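Local coordinates for protein thiol-disulfide oxidoreductase (Bacteroides thetaiotaomicron, PDB 3FW2) that probably acts in thiol-disulfide oxidoreduction, this piece being the C-terminal, TlpA-like domain of thioredoxin fold of a longer protein, at residues A[38-44]-A[73-78]; A[79-84]-A[97-103]; A[10-14]-A[110-114]; A[57-61]-A[91-95]. All coordinates share one frame; numbering follows the deposited sequence.

Interaction 1. Residues A[38-44]-A[73-78]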
loop_
_atom_site.group_PDB
_atom_site.type_symbol
_atom_site.label_atom_id
_atom_site.label_comp_id
_atom_site.label_asym_id
_atom_site.label_seq_id
_atom_site.Cartn_x
_atom_site.Cartn_y
_atom_site.Cartn_z
ATOM N N ILE A 38 9.079 10.871 10.686
ATOM C CA ILE A 38 8.532 10.767 9.317
ATOM C C ILE A 38 7.419 9.758 9.340
ATOM O O ILE A 38 7.646 8.625 9.808
ATOM C CB ILE A 38 9.553 10.313 8.306
ATOM C CG1 ILE A 38 10.729 11.304 8.209
ATOM C CG2 ILE A 38 8.920 10.175 6.938
ATOM C CD1 ILE A 38 11.815 10.830 7.189
ATOM N N ASN A 39 6.192 10.189 8.999
ATOM C CA ASN A 39 5.049 9.273 8.920
ATOM C C ASN A 39 4.617 9.045 7.473
ATOM O O ASN A 39 4.560 9.991 6.645
ATOM C CB ASN A 39 3.892 9.711 9.802
ATOM C CG ASN A 39 3.106 10.892 9.225
ATOM O OD1 ASN A 39 1.987 10.724 8.658
ATOM N ND2 ASN A 39 3.647 12.045 9.364
ATOM N N PHE A 40 4.303 7.810 7.166
ATOM C CA PHE A 40 3.885 7.412 5.833
ATOM C C PHE A 40 2.399 6.999 5.850
ATOM O O PHE A 40 1.939 6.316 6.772
ATOM C CB PHE A 40 4.667 6.193 5.362
ATOM C CG PHE A 40 6.150 6.437 5.147
ATOM C CD1 PHE A 40 6.629 6.820 3.921
ATOM C CD2 PHE A 40 7.031 6.339 6.187
ATOM C CE1 PHE A 40 7.994 7.037 3.712
ATOM C CE2 PHE A 40 8.402 6.580 5.966
ATOM C CZ PHE A 40 8.844 6.921 4.725
ATOM N N TRP A 41 1.659 7.430 4.827
ATOM C CA TRP A 41 0.218 7.251 4.806
ATOM C C TRP A 41 -0.257 7.413 3.365
ATOM O O TRP A 41 0.532 7.717 2.457
ATOM C CB TRP A 41 -0.453 8.325 5.679
ATOM C CG TRP A 41 -0.312 9.725 5.165
ATOM C CD1 TRP A 41 0.828 10.483 5.139
ATOM C CD2 TRP A 41 -1.326 10.515 4.522
ATOM N NE1 TRP A 41 0.581 11.693 4.555
ATOM C CE2 TRP A 41 -0.720 11.746 4.156
ATOM C CE3 TRP A 41 -2.674 10.319 4.257
ATOM C CZ2 TRP A 41 -1.439 12.774 3.544
ATOM C CZ3 TRP A 41 -3.385 11.321 3.643
ATOM C CH2 TRP A 41 -2.761 12.526 3.272
ATOM N N ALA A 42 -1.552 7.240 3.150
ATOM C CA ALA A 42 -2.180 7.631 1.898
ATOM C C ALA A 42 -3.653 7.867 2.078
ATOM O O ALA A 42 -4.330 7.199 2.887
ATOM C CB ALA A 42 -1.994 6.557 0.804
ATOM N N SER A 43 -4.217 8.794 1.303
ATOM C CA SER A 43 -5.644 9.063 1.406
ATOM C C SER A 43 -6.503 7.878 0.956
ATOM O O SER A 43 -7.656 7.725 1.346
ATOM C CB SER A 43 -6.002 10.359 0.637
ATOM O OG SER A 43 -6.198 10.083 -0.745
ATOM N N TRP A 44 -5.969 7.056 0.075
ATOM C CA TRP A 44 -6.632 5.845 -0.365
ATOM C C TRP A 44 -6.591 4.697 0.680
ATOM O O TRP A 44 -7.122 3.566 0.423
ATOM C CB TRP A 44 -6.062 5.379 -1.725
ATOM C CG TRP A 44 -4.570 5.126 -1.826
ATOM C CD1 TRP A 44 -3.653 5.935 -2.430
ATOM C CD2 TRP A 44 -3.850 3.984 -1.360
ATOM N NE1 TRP A 44 -2.414 5.362 -2.367
ATOM C CE2 TRP A 44 -2.508 4.160 -1.720
ATOM C CE3 TRP A 44 -4.217 2.800 -0.679
ATOM C CZ2 TRP A 44 -1.500 3.220 -1.406
ATOM C CZ3 TRP A 44 -3.195 1.861 -0.371
ATOM C CH2 TRP A 44 -1.868 2.088 -0.723
ATOM N N LEU A 73 7.391 15.176 9.462
ATOM C CA LEU A 73 7.155 15.215 8.027
ATOM C C LEU A 73 6.212 14.053 7.672
ATOM O O LEU A 73 6.530 12.921 7.965
ATOM C CB LEU A 73 8.451 14.976 7.231
ATOM C CG LEU A 73 8.339 14.967 5.710
ATOM C CD1 LEU A 73 7.766 16.285 5.179
ATOM C CD2 LEU A 73 9.727 14.637 5.098
ATOM N N GLY A 74 5.149 14.349 6.936
ATOM C CA GLY A 74 4.257 13.324 6.414
ATOM C C GLY A 74 4.598 13.095 4.957
ATOM O O GLY A 74 4.666 14.040 4.159
ATOM N N ILE A 75 4.777 11.831 4.616
ATOM C CA ILE A 75 5.011 11.386 3.255
ATOM C C ILE A 75 3.844 10.537 2.796
ATOM O O ILE A 75 3.561 9.475 3.373
ATOM C CB ILE A 75 6.294 10.592 3.141
ATOM C CG1 ILE A 75 7.501 11.468 3.544
ATOM C CG2 ILE A 75 6.436 10.056 1.727
ATOM C CD1 ILE A 75 8.857 10.838 3.420
ATOM N N SER A 76 3.129 11.009 1.790
ATOM C CA SER A 76 2.005 10.262 1.260
ATOM C C SER A 76 2.365 9.398 0.076
ATOM O O SER A 76 3.175 9.800 -0.779
ATOM C CB SER A 76 0.888 11.185 0.829
ATOM O OG SER A 76 -0.202 10.443 0.249
ATOM N N LEU A 77 1.706 8.249 0.006
ATOM C CA LEU A 77 1.768 7.358 -1.141
ATOM C C LEU A 77 0.529 7.487 -2.031
ATOM O O LEU A 77 0.192 6.579 -2.815
ATOM C CB LEU A 77 2.031 5.914 -0.688
ATOM C CG LEU A 77 3.266 5.772 0.185
ATOM C CD1 LEU A 77 3.385 4.298 0.587
ATOM C CD2 LEU A 77 4.567 6.276 -0.490
ATOM N N ASP A 78 -0.149 8.620 -1.951
ATOM C CA ASP A 78 -1.216 8.941 -2.892
ATOM C C ASP A 78 -0.699 9.057 -4.343
ATOM O O ASP A 78 0.480 9.415 -4.599
ATOM C CB ASP A 78 -1.880 10.263 -2.539
ATOM C CG ASP A 78 -2.936 10.123 -1.487
ATOM O OD1 ASP A 78 -3.941 9.462 -1.786
ATOM O OD2 ASP A 78 -2.785 10.664 -0.387
#
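Strands 38-41 and 73-76 run parallel, their axes 4.7 Å apart and turned by 26°, with I38, N39, F40 and W41 level with L73, G74, I75 and S76. The ladder runs N39 N to L73 O, I75 N to N39 O, W41 N to I75 O and L77 N to W41 O. On the face of I38 and F40, I75 packs against both: its CD1 meets I38 CG2 at 3.6 Å, and it runs side by side with F40, whose CD1 lies 3.9 Å from I75 CB. On the other face W41, its CG wedged between backbone N and carbonyl carbon (chi1 66°), carries the indole to where S76 CB sits above its five-membered ring, 3.7 Å from W41 CE2. Past the strand ends D78 becomes the polar hub. S43 OG donates to D78 OD1 (2.6 Å); S43 N (2.9 Å) and S76 OG (2.7 Å) reach D78 OD2 from one carboxylate face, while S76 OG accepts from D78 N in an ST turn. W44 NE1 bonds L77 O (2.9 Å), which lies near the indole plane, whereas NE1 stands 52° out of the carbonyl plane, not on a lone pair. S43 N and OG thus tie buried D78 to the loop after strand 35-41, S76 OG bracing OD2 from its own strand end; in thioredoxin relatives this loop leads into the CxxC site, whose first cysteine is asparagine here.

Interaction 2. Residues A[79-84]-A[97-103]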
loop_
_atom_site.group_PDB
_atom_site.type_symbol
_atom_site.label_atom_id
_atom_site.label_comp_id
_atom_site.label_asym_id
_atom_site.label_seq_id
_atom_site.Cartn_x
_atom_site.Cartn_y
_atom_site.Cartn_z
ATOM N N VAL A 79 -1.610 8.801 -5.271
ATOM C CA VAL A 79 -1.356 9.011 -6.709
ATOM C C VAL A 79 -2.116 10.186 -7.259
ATOM O O VAL A 79 -1.778 10.697 -8.348
ATOM C CB VAL A 79 -1.717 7.785 -7.513
ATOM C CG1 VAL A 79 -0.675 6.639 -7.184
ATOM C CG2 VAL A 79 -3.177 7.418 -7.304
ATOM N N ASP A 80 -3.112 10.661 -6.520
ATOM C CA ASP A 80 -4.017 11.733 -6.960
ATOM C C ASP A 80 -3.798 12.978 -6.080
ATOM O O ASP A 80 -4.003 12.961 -4.847
ATOM C CB ASP A 80 -5.458 11.278 -6.880
ATOM C CG ASP A 80 -6.460 12.321 -7.445
ATOM O OD1 ASP A 80 -6.968 12.109 -8.565
ATOM O OD2 ASP A 80 -6.778 13.307 -6.774
ATOM N N LYS A 81 -3.349 14.070 -6.717
ATOM C CA LYS A 81 -2.985 15.232 -5.953
ATOM C C LYS A 81 -4.171 15.872 -5.197
ATOM O O LYS A 81 -4.014 16.290 -4.030
ATOM C CB LYS A 81 -2.347 16.219 -6.905
ATOM C CG LYS A 81 -1.953 17.513 -6.328
ATOM C CD LYS A 81 -1.396 18.359 -7.485
ATOM C CE LYS A 81 -0.413 19.332 -6.975
ATOM N NZ LYS A 81 0.266 20.042 -8.133
ATOM N N GLN A 82 -5.337 15.917 -5.831
ATOM C CA GLN A 82 -6.497 16.521 -5.197
ATOM C C GLN A 82 -7.000 15.696 -4.040
ATOM O O GLN A 82 -7.325 16.261 -2.997
ATOM C CB GLN A 82 -7.670 16.794 -6.158
ATOM C CG GLN A 82 -8.678 17.770 -5.518
ATOM C CD GLN A 82 -8.032 19.129 -5.191
ATOM O OE1 GLN A 82 -7.455 19.745 -6.066
ATOM N NE2 GLN A 82 -8.061 19.552 -3.917
ATOM N N GLN A 83 -6.969 14.370 -4.166
ATOM C CA GLN A 83 -7.349 13.507 -3.052
ATOM C C GLN A 83 -6.399 13.689 -1.873
ATOM O O GLN A 83 -6.844 13.694 -0.690
ATOM C CB GLN A 83 -7.461 12.060 -3.474
ATOM C CG GLN A 83 -8.637 11.863 -4.364
ATOM C CD GLN A 83 -8.588 10.577 -5.099
ATOM O OE1 GLN A 83 -8.100 9.574 -4.588
ATOM N NE2 GLN A 83 -9.102 10.581 -6.335
ATOM N N TRP A 84 -5.107 13.846 -2.177
ATOM C CA TRP A 84 -4.075 14.077 -1.173
ATOM C C TRP A 84 -4.325 15.393 -0.444
ATOM O O TRP A 84 -4.400 15.448 0.793
ATOM C CB TRP A 84 -2.690 14.076 -1.842
ATOM C CG TRP A 84 -1.556 14.432 -0.977
ATOM C CD1 TRP A 84 -1.172 13.848 0.181
ATOM C CD2 TRP A 84 -0.650 15.488 -1.225
ATOM N NE1 TRP A 84 -0.045 14.465 0.671
ATOM C CE2 TRP A 84 0.294 15.489 -0.176
ATOM C CE3 TRP A 84 -0.548 16.443 -2.239
ATOM C CZ2 TRP A 84 1.338 16.371 -0.115
ATOM C CZ3 TRP A 84 0.523 17.343 -2.178
ATOM C CH2 TRP A 84 1.457 17.292 -1.134
ATOM N N GLN A 97 3.830 18.274 4.706
ATOM C CA GLN A 97 3.310 17.164 3.939
ATOM C C GLN A 97 3.927 17.157 2.535
ATOM O O GLN A 97 3.972 18.185 1.834
ATOM C CB GLN A 97 1.818 17.261 3.790
ATOM C CG GLN A 97 1.062 17.307 5.073
ATOM C CD GLN A 97 1.178 16.002 5.891
ATOM O OE1 GLN A 97 1.203 14.914 5.317
ATOM N NE2 GLN A 97 1.260 16.137 7.222
ATOM N N VAL A 98 4.414 16.003 2.129
ATOM C CA VAL A 98 4.970 15.829 0.773
ATOM C C VAL A 98 4.407 14.593 0.085
ATOM O O VAL A 98 3.908 13.655 0.754
ATOM C CB VAL A 98 6.517 15.750 0.816
ATOM C CG1 VAL A 98 7.177 17.063 1.407
ATOM C CG2 VAL A 98 6.987 14.496 1.548
ATOM N N CYS A 99 4.463 14.612 -1.270
ATOM C CA CYS A 99 3.964 13.537 -2.091
ATOM C C CYS A 99 4.435 13.753 -3.528
ATOM O O CYS A 99 4.275 14.835 -4.044
ATOM C CB CYS A 99 2.423 13.519 -2.046
ATOM S SG CYS A 99 1.719 12.111 -2.936
ATOM N N ASP A 100 4.989 12.730 -4.160
ATOM C CA ASP A 100 5.443 12.848 -5.555
ATOM C C ASP A 100 4.505 12.104 -6.497
ATOM O O ASP A 100 4.734 12.028 -7.701
ATOM C CB ASP A 100 6.894 12.428 -5.722
ATOM C CG ASP A 100 7.123 10.955 -5.605
ATOM O OD1 ASP A 100 6.174 10.168 -5.386
ATOM O OD2 ASP A 100 8.327 10.563 -5.732
ATOM N N PHE A 101 3.390 11.607 -5.968
ATOM C CA PHE A 101 2.364 10.893 -6.738
ATOM C C PHE A 101 2.781 9.641 -7.433
ATOM O O PHE A 101 2.021 9.104 -8.254
ATOM C CB PHE A 101 1.612 11.891 -7.684
ATOM C CG PHE A 101 1.362 13.164 -7.003
ATOM C CD1 PHE A 101 0.453 13.209 -5.948
ATOM C CD2 PHE A 101 2.117 14.287 -7.284
ATOM C CE1 PHE A 101 0.288 14.341 -5.236
ATOM C CE2 PHE A 101 1.927 15.453 -6.567
ATOM C CZ PHE A 101 1.028 15.469 -5.548
ATOM N N GLY A 102 3.898 9.073 -7.040
ATOM C CA GLY A 102 4.300 7.759 -7.590
ATOM C C GLY A 102 3.544 6.593 -6.948
ATOM O O GLY A 102 3.601 5.470 -7.433
ATOM N N GLY A 103 2.890 6.847 -5.814
ATOM C CA GLY A 103 2.184 5.770 -5.123
ATOM C C GLY A 103 3.059 4.708 -4.539
ATOM O O GLY A 103 4.167 4.976 -4.041
HETATM O O HOH W 1 0.021 9.795 -10.187
HETATM O O HOH W 2 1.764 13.863 2.912
#
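An aromatic and sulfur contact joins the first turn of helix 81-90 to the loop leaving strand 96-98, within the beta-alpha-beta unit of strand 70-76, helix 81-90 and strand 96-98, with W84 laid against C99 and F101. The W84 side chain leaves with CG opposite the backbone N (chi1 174°), and C99 CB rests over the centre of its six-membered ring, 3.5 Å from W84 CE2. C99 SG stands almost straight above the five-membered ring, 4.4 Å from its centroid, and accepts a long bond from F101 N. The F101 ring turns an edge to the W84 face in an offset edge-to-face pair, planes at 75° and centroids of the two six-membered rings 5.5 Å apart; K81 CB touches F101 CE1 at 3.6 Å. At the far end V79 CG1 reaches G103 CA at 3.6 Å, a position where a side chain would collide with it, and a water donates to both V79 O and F101 O. Y115 of the second subunit packs on V79. A second water, at the indole edge, accepts from W84 NE1 at 2.9 Å and sits within bonding distance of Q97 OE1 and V98 O, while Q97 NE2 bonds W95 O. A serine in place of W84 would probably leave C99 and F101 without the ring they pack on and this water without its indole donor. D80 is the N-cap residue of helix 81-90, its OD2 accepting from Q83 N at 2.8 Å. C99 bonds P17 through the backbone, W84 meets D78, S76 and the W41 ring, and V98 pairs with strand 70-76.

Interaction 3. Residues A[10-14]-A[110-114]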
loop_
_atom_site.group_PDB
_atom_site.type_symbol
_atom_site.label_atom_id
_atom_site.label_comp_id
_atom_site.label_asym_id
_atom_site.label_seq_id
_atom_site.Cartn_x
_atom_site.Cartn_y
_atom_site.Cartn_z
ATOM N N TYR A 10 22.340 5.212 8.215
ATOM C CA TYR A 10 21.949 6.551 7.817
ATOM C C TYR A 10 20.740 6.464 6.890
ATOM O O TYR A 10 20.708 5.606 6.010
ATOM C CB TYR A 10 23.099 7.236 7.095
ATOM C CG TYR A 10 24.197 7.709 8.003
ATOM C CD1 TYR A 10 23.954 8.727 8.937
ATOM C CD2 TYR A 10 25.486 7.187 7.909
ATOM C CE1 TYR A 10 24.963 9.216 9.752
ATOM C CE2 TYR A 10 26.511 7.664 8.730
ATOM C CZ TYR A 10 26.240 8.679 9.652
ATOM O OH TYR A 10 27.238 9.172 10.484
ATOM N N ALA A 11 19.769 7.360 7.101
ATOM C CA ALA A 11 18.528 7.414 6.308
ATOM C C ALA A 11 18.835 7.502 4.790
ATOM O O ALA A 11 19.604 8.347 4.395
ATOM C CB ALA A 11 17.713 8.665 6.727
ATOM N N PRO A 12 18.178 6.673 3.948
ATOM C CA PRO A 12 18.255 6.929 2.498
ATOM C C PRO A 12 17.811 8.335 2.092
ATOM O O PRO A 12 16.904 8.940 2.721
ATOM C CB PRO A 12 17.295 5.885 1.893
ATOM C CG PRO A 12 17.297 4.719 2.917
ATOM C CD PRO A 12 17.398 5.457 4.262
ATOM N N PHE A 13 18.443 8.869 1.059
ATOM C CA PHE A 13 18.075 10.206 0.622
ATOM C C PHE A 13 16.655 10.251 0.115
ATOM O O PHE A 13 16.167 9.275 -0.492
ATOM C CB PHE A 13 18.995 10.636 -0.487
ATOM C CG PHE A 13 18.714 11.995 -1.001
ATOM C CD1 PHE A 13 18.998 13.111 -0.240
ATOM C CD2 PHE A 13 18.235 12.156 -2.274
ATOM C CE1 PHE A 13 18.756 14.406 -0.765
ATOM C CE2 PHE A 13 18.005 13.430 -2.788
ATOM C CZ PHE A 13 18.245 14.525 -2.043
ATOM N N PHE A 14 15.980 11.351 0.409
ATOM C CA PHE A 14 14.785 11.678 -0.307
ATOM C C PHE A 14 14.703 13.169 -0.546
ATOM O O PHE A 14 15.298 13.943 0.185
ATOM C CB PHE A 14 13.525 11.204 0.444
ATOM C CG PHE A 14 13.354 11.865 1.750
ATOM C CD1 PHE A 14 13.809 11.259 2.890
ATOM C CD2 PHE A 14 12.684 13.119 1.846
ATOM C CE1 PHE A 14 13.681 11.888 4.145
ATOM C CE2 PHE A 14 12.563 13.742 3.067
ATOM C CZ PHE A 14 13.046 13.124 4.221
ATOM N N LYS A 110 10.146 2.413 -1.783
ATOM C CA LYS A 110 11.096 1.353 -1.965
ATOM C C LYS A 110 12.306 1.600 -1.101
ATOM O O LYS A 110 12.823 0.662 -0.456
ATOM C CB LYS A 110 11.479 1.276 -3.439
ATOM C CG LYS A 110 10.266 1.128 -4.354
ATOM C CD LYS A 110 10.649 0.912 -5.832
ATOM C CE LYS A 110 10.630 2.201 -6.606
ATOM N NZ LYS A 110 11.137 2.052 -8.016
ATOM N N GLN A 111 12.804 2.817 -1.098
ATOM C CA GLN A 111 14.047 3.105 -0.315
ATOM C C GLN A 111 13.873 2.851 1.185
ATOM O O GLN A 111 14.815 2.394 1.865
ATOM C CB GLN A 111 14.521 4.541 -0.543
ATOM C CG GLN A 111 14.957 4.898 -1.968
ATOM C CD GLN A 111 16.145 4.072 -2.414
ATOM O OE1 GLN A 111 17.259 4.476 -2.210
ATOM N NE2 GLN A 111 15.904 2.891 -2.986
ATOM N N TYR A 112 12.666 3.148 1.695
ATOM C CA TYR A 112 12.355 2.968 3.111
ATOM C C TYR A 112 11.694 1.597 3.387
ATOM O O TYR A 112 11.239 1.403 4.491
ATOM C CB TYR A 112 11.477 4.121 3.635
ATOM C CG TYR A 112 12.374 5.285 3.915
ATOM C CD1 TYR A 112 12.886 6.030 2.858
ATOM C CD2 TYR A 112 12.820 5.562 5.219
ATOM C CE1 TYR A 112 13.755 7.096 3.101
ATOM C CE2 TYR A 112 13.685 6.630 5.476
ATOM C CZ TYR A 112 14.155 7.397 4.400
ATOM O OH TYR A 112 15.071 8.407 4.688
ATOM N N SER A 113 11.616 0.718 2.378
ATOM C CA SER A 113 11.099 -0.671 2.540
ATOM C C SER A 113 9.752 -0.666 3.249
ATOM O O SER A 113 9.521 -1.426 4.206
ATOM C CB SER A 113 12.097 -1.526 3.316
ATOM O OG SER A 113 13.294 -1.543 2.549
ATOM N N ILE A 114 8.859 0.217 2.810
ATOM C CA ILE A 114 7.530 0.367 3.446
ATOM C C ILE A 114 6.713 -0.867 3.063
ATOM O O ILE A 114 6.442 -1.140 1.853
ATOM C CB ILE A 114 6.867 1.670 2.996
ATOM C CG1 ILE A 114 7.734 2.849 3.395
ATOM C CG2 ILE A 114 5.463 1.852 3.599
ATOM C CD1 ILE A 114 8.010 3.022 4.888
HETATM O O HOH W 3 17.535 7.162 -1.587
#
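Y112 OH donates to P12 O at 2.7 Å, in the carbonyl plane and on a lone pair. The same hydroxyl lies 3.3 Å from A11 CB and, in the plane of the F14 ring, 3.6 Å from F14 CD1 at its edge. P12 comes over one face of the Y112 ring, with P12 CD 3.8 Å from Y112 CZ; the ring packs on the proline side chain while the hydroxyl bonds its carbonyl. Y112 reaches it because its CG stands beside the backbone N (chi1 -80°), which sends the phenol out from the end of helix 107-111. That helix closes in a Schellman motif, S113 of positive phi returning its N to K110 O. Alongside, P12 CB meets Q111 CB at 3.9 Å, and a water donates both to F13 O (2.7 Å) and to Q111 OE1 (2.8 Å). A phenylalanine in place of Y112 would probably keep the ring packing but leave P12 O without its hydroxyl donor. F14 and Y112 continue inward to I38 and I121 of the central sheet. P12 has no N-H, and the bond to its carbonyl gives direction to a joint of loop and helix end that ring packing and the water bridge also hold.

Interaction 4. Residues A[57-61]-A[91-95]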
loop_
_atom_site.group_PDB
_atom_site.type_symbol
_atom_site.label_atom_id
_atom_site.label_comp_id
_atom_site.label_asym_id
_atom_site.label_seq_id
_atom_site.Cartn_x
_atom_site.Cartn_y
_atom_site.Cartn_z
ATOM N N LEU A 57 -0.374 11.377 16.137
ATOM C CA LEU A 57 0.504 12.355 15.500
ATOM C C LEU A 57 -0.038 13.752 15.715
ATOM O O LEU A 57 0.734 14.683 15.974
ATOM C CB LEU A 57 0.633 12.026 13.999
ATOM C CG LEU A 57 1.412 10.782 13.627
ATOM C CD1 LEU A 57 1.227 10.402 12.182
ATOM C CD2 LEU A 57 2.911 10.936 14.009
ATOM N N ARG A 58 -1.368 13.943 15.681
ATOM C CA ARG A 58 -1.923 15.284 15.970
ATOM C C ARG A 58 -1.564 15.721 17.382
ATOM O O ARG A 58 -1.341 16.906 17.613
ATOM C CB ARG A 58 -3.448 15.323 15.825
ATOM C CG ARG A 58 -3.953 15.302 14.408
ATOM C CD ARG A 58 -5.469 15.538 14.321
ATOM N NE ARG A 58 -5.982 14.910 13.105
ATOM C CZ ARG A 58 -6.532 13.701 12.999
ATOM N NH1 ARG A 58 -6.774 12.938 14.078
ATOM N NH2 ARG A 58 -6.895 13.266 11.786
ATOM N N GLU A 59 -1.530 14.757 18.335
ATOM C CA GLU A 59 -1.155 15.093 19.714
ATOM C C GLU A 59 0.297 15.472 19.850
ATOM O O GLU A 59 0.634 16.409 20.575
ATOM C CB GLU A 59 -1.463 13.969 20.685
ATOM C CG GLU A 59 -2.907 13.874 20.977
ATOM C CD GLU A 59 -3.332 14.842 22.084
ATOM O OE1 GLU A 59 -3.674 16.019 21.797
ATOM O OE2 GLU A 59 -3.333 14.402 23.258
ATOM N N ILE A 60 1.185 14.750 19.153
ATOM C CA ILE A 60 2.592 15.101 19.134
ATOM C C ILE A 60 2.820 16.491 18.532
ATOM O O ILE A 60 3.558 17.283 19.070
ATOM C CB ILE A 60 3.408 13.975 18.427
ATOM C CG1 ILE A 60 3.336 12.714 19.324
ATOM C CG2 ILE A 60 4.835 14.421 18.134
ATOM C CD1 ILE A 60 3.436 11.369 18.642
ATOM N N TYR A 61 2.158 16.784 17.424
ATOM C CA TYR A 61 2.354 18.065 16.732
ATOM C C TYR A 61 1.855 19.171 17.652
ATOM O O TYR A 61 2.499 20.232 17.764
ATOM C CB TYR A 61 1.568 18.052 15.409
ATOM C CG TYR A 61 1.573 19.384 14.688
ATOM C CD1 TYR A 61 2.723 19.853 14.101
ATOM C CD2 TYR A 61 0.429 20.148 14.597
ATOM C CE1 TYR A 61 2.751 21.073 13.419
ATOM C CE2 TYR A 61 0.450 21.395 13.913
ATOM C CZ TYR A 61 1.631 21.818 13.331
ATOM O OH TYR A 61 1.721 23.043 12.663
ATOM N N ASP A 91 -8.392 15.894 7.483
ATOM C CA ASP A 91 -7.717 15.213 8.592
ATOM C C ASP A 91 -6.824 16.137 9.460
ATOM O O ASP A 91 -6.118 15.647 10.361
ATOM C CB ASP A 91 -6.897 14.023 8.052
ATOM C CG ASP A 91 -7.754 12.930 7.390
ATOM O OD1 ASP A 91 -8.990 12.894 7.522
ATOM O OD2 ASP A 91 -7.173 12.068 6.678
ATOM N N THR A 92 -6.793 17.433 9.142
ATOM C CA THR A 92 -5.964 18.439 9.835
ATOM C C THR A 92 -4.497 17.968 10.021
ATOM O O THR A 92 -3.930 17.997 11.131
ATOM C CB THR A 92 -6.624 18.897 11.161
ATOM O OG1 THR A 92 -6.651 17.843 12.126
ATOM C CG2 THR A 92 -8.059 19.404 10.937
ATOM N N LEU A 93 -3.916 17.557 8.917
ATOM C CA LEU A 93 -2.507 17.072 8.871
ATOM C C LEU A 93 -1.622 18.306 8.690
ATOM O O LEU A 93 -1.148 18.610 7.575
ATOM C CB LEU A 93 -2.368 16.075 7.718
ATOM C CG LEU A 93 -3.346 14.883 7.751
ATOM C CD1 LEU A 93 -3.143 13.967 6.544
ATOM C CD2 LEU A 93 -3.269 14.055 9.058
ATOM N N ASP A 94 -1.394 19.017 9.788
ATOM C CA ASP A 94 -0.897 20.374 9.739
ATOM C C ASP A 94 0.635 20.539 9.747
ATOM O O ASP A 94 1.139 21.623 9.500
ATOM C CB ASP A 94 -1.459 21.190 10.923
ATOM C CG ASP A 94 -2.940 21.474 10.817
ATOM O OD1 ASP A 94 -3.490 21.393 9.699
ATOM O OD2 ASP A 94 -3.520 21.747 11.917
ATOM N N TRP A 95 1.350 19.464 10.043
ATOM C CA TRP A 95 2.795 19.386 9.846
ATOM C C TRP A 95 3.097 19.261 8.382
ATOM O O TRP A 95 2.205 19.051 7.552
ATOM C CB TRP A 95 3.399 18.238 10.635
ATOM C CG TRP A 95 2.781 16.862 10.446
ATOM C CD1 TRP A 95 3.362 15.816 9.760
ATOM C CD2 TRP A 95 1.580 16.315 11.032
ATOM N NE1 TRP A 95 2.548 14.734 9.792
ATOM C CE2 TRP A 95 1.461 15.007 10.571
ATOM C CE3 TRP A 95 0.556 16.833 11.868
ATOM C CZ2 TRP A 95 0.390 14.183 10.915
ATOM C CZ3 TRP A 95 -0.511 16.026 12.184
ATOM C CH2 TRP A 95 -0.575 14.705 11.722
HETATM O O HOH W 4 3.468 23.126 10.042
#
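W95 and R58 fix the turn after helix 81-90, which ends in a Schellman motif at T92, against helix 48-64 of the thioredoxin fold. The tight part is the buried W95 indole, whose CH2 presses on L57 CB at 3.7 Å and whose CE3 meets Y61 CB at 3.9 Å. Beside it the Y61 ring, its CG opposite the backbone N (chi1 173°), lays one face over the D94-W95 peptide; the two aromatic planes are only oblique, 49° apart. L57 and W95 both go on to M72 of the sheet, so this side is closed by strand 70-76. Next to the indole, with its CG near W95 CZ3, R58 in one of two modelled conformers stretches out and grips D91 O side-on with two nitrogens: R58 NE at 2.8 Å and R58 NH2 at 2.9 Å, the oxygen lying in the guanidinium plane. Both donors come from one face of the carbonyl. In that conformer the guanidinium probably offers a positive partner to the helix C-terminal end. The outer side is looser: T92 and D94 are exposed, and D94 CB meets Y61 CE2 at 3.6 Å. There a water donates to D94 O at 2.8 Å and lies 3.2 Å from Y61 OH.

How the interactions relate
From the N terminus, 10-14 opens the longest loop, which closes only at 110-114, so interaction 3 encloses the other three. Within it, 38-44 starts interaction 1 and 57-61 starts interaction 4; 73-78 closes the first across one beta-alpha-beta unit. Then 79-84 opens interaction 2, 91-95 closes interaction 4 and 97-103 closes interaction 2. Interaction 4 therefore crosses both 1 and 2, which follow in series. G74 and S76 pair with V98 to join interactions 1 and 2 in one sheet; W95 and L93 lie on the face of N39 and W41, F14 and I114 on the face of I38, F40 and L73. Interactions 3 and 4 lie about 23 Å apart, centre to centre.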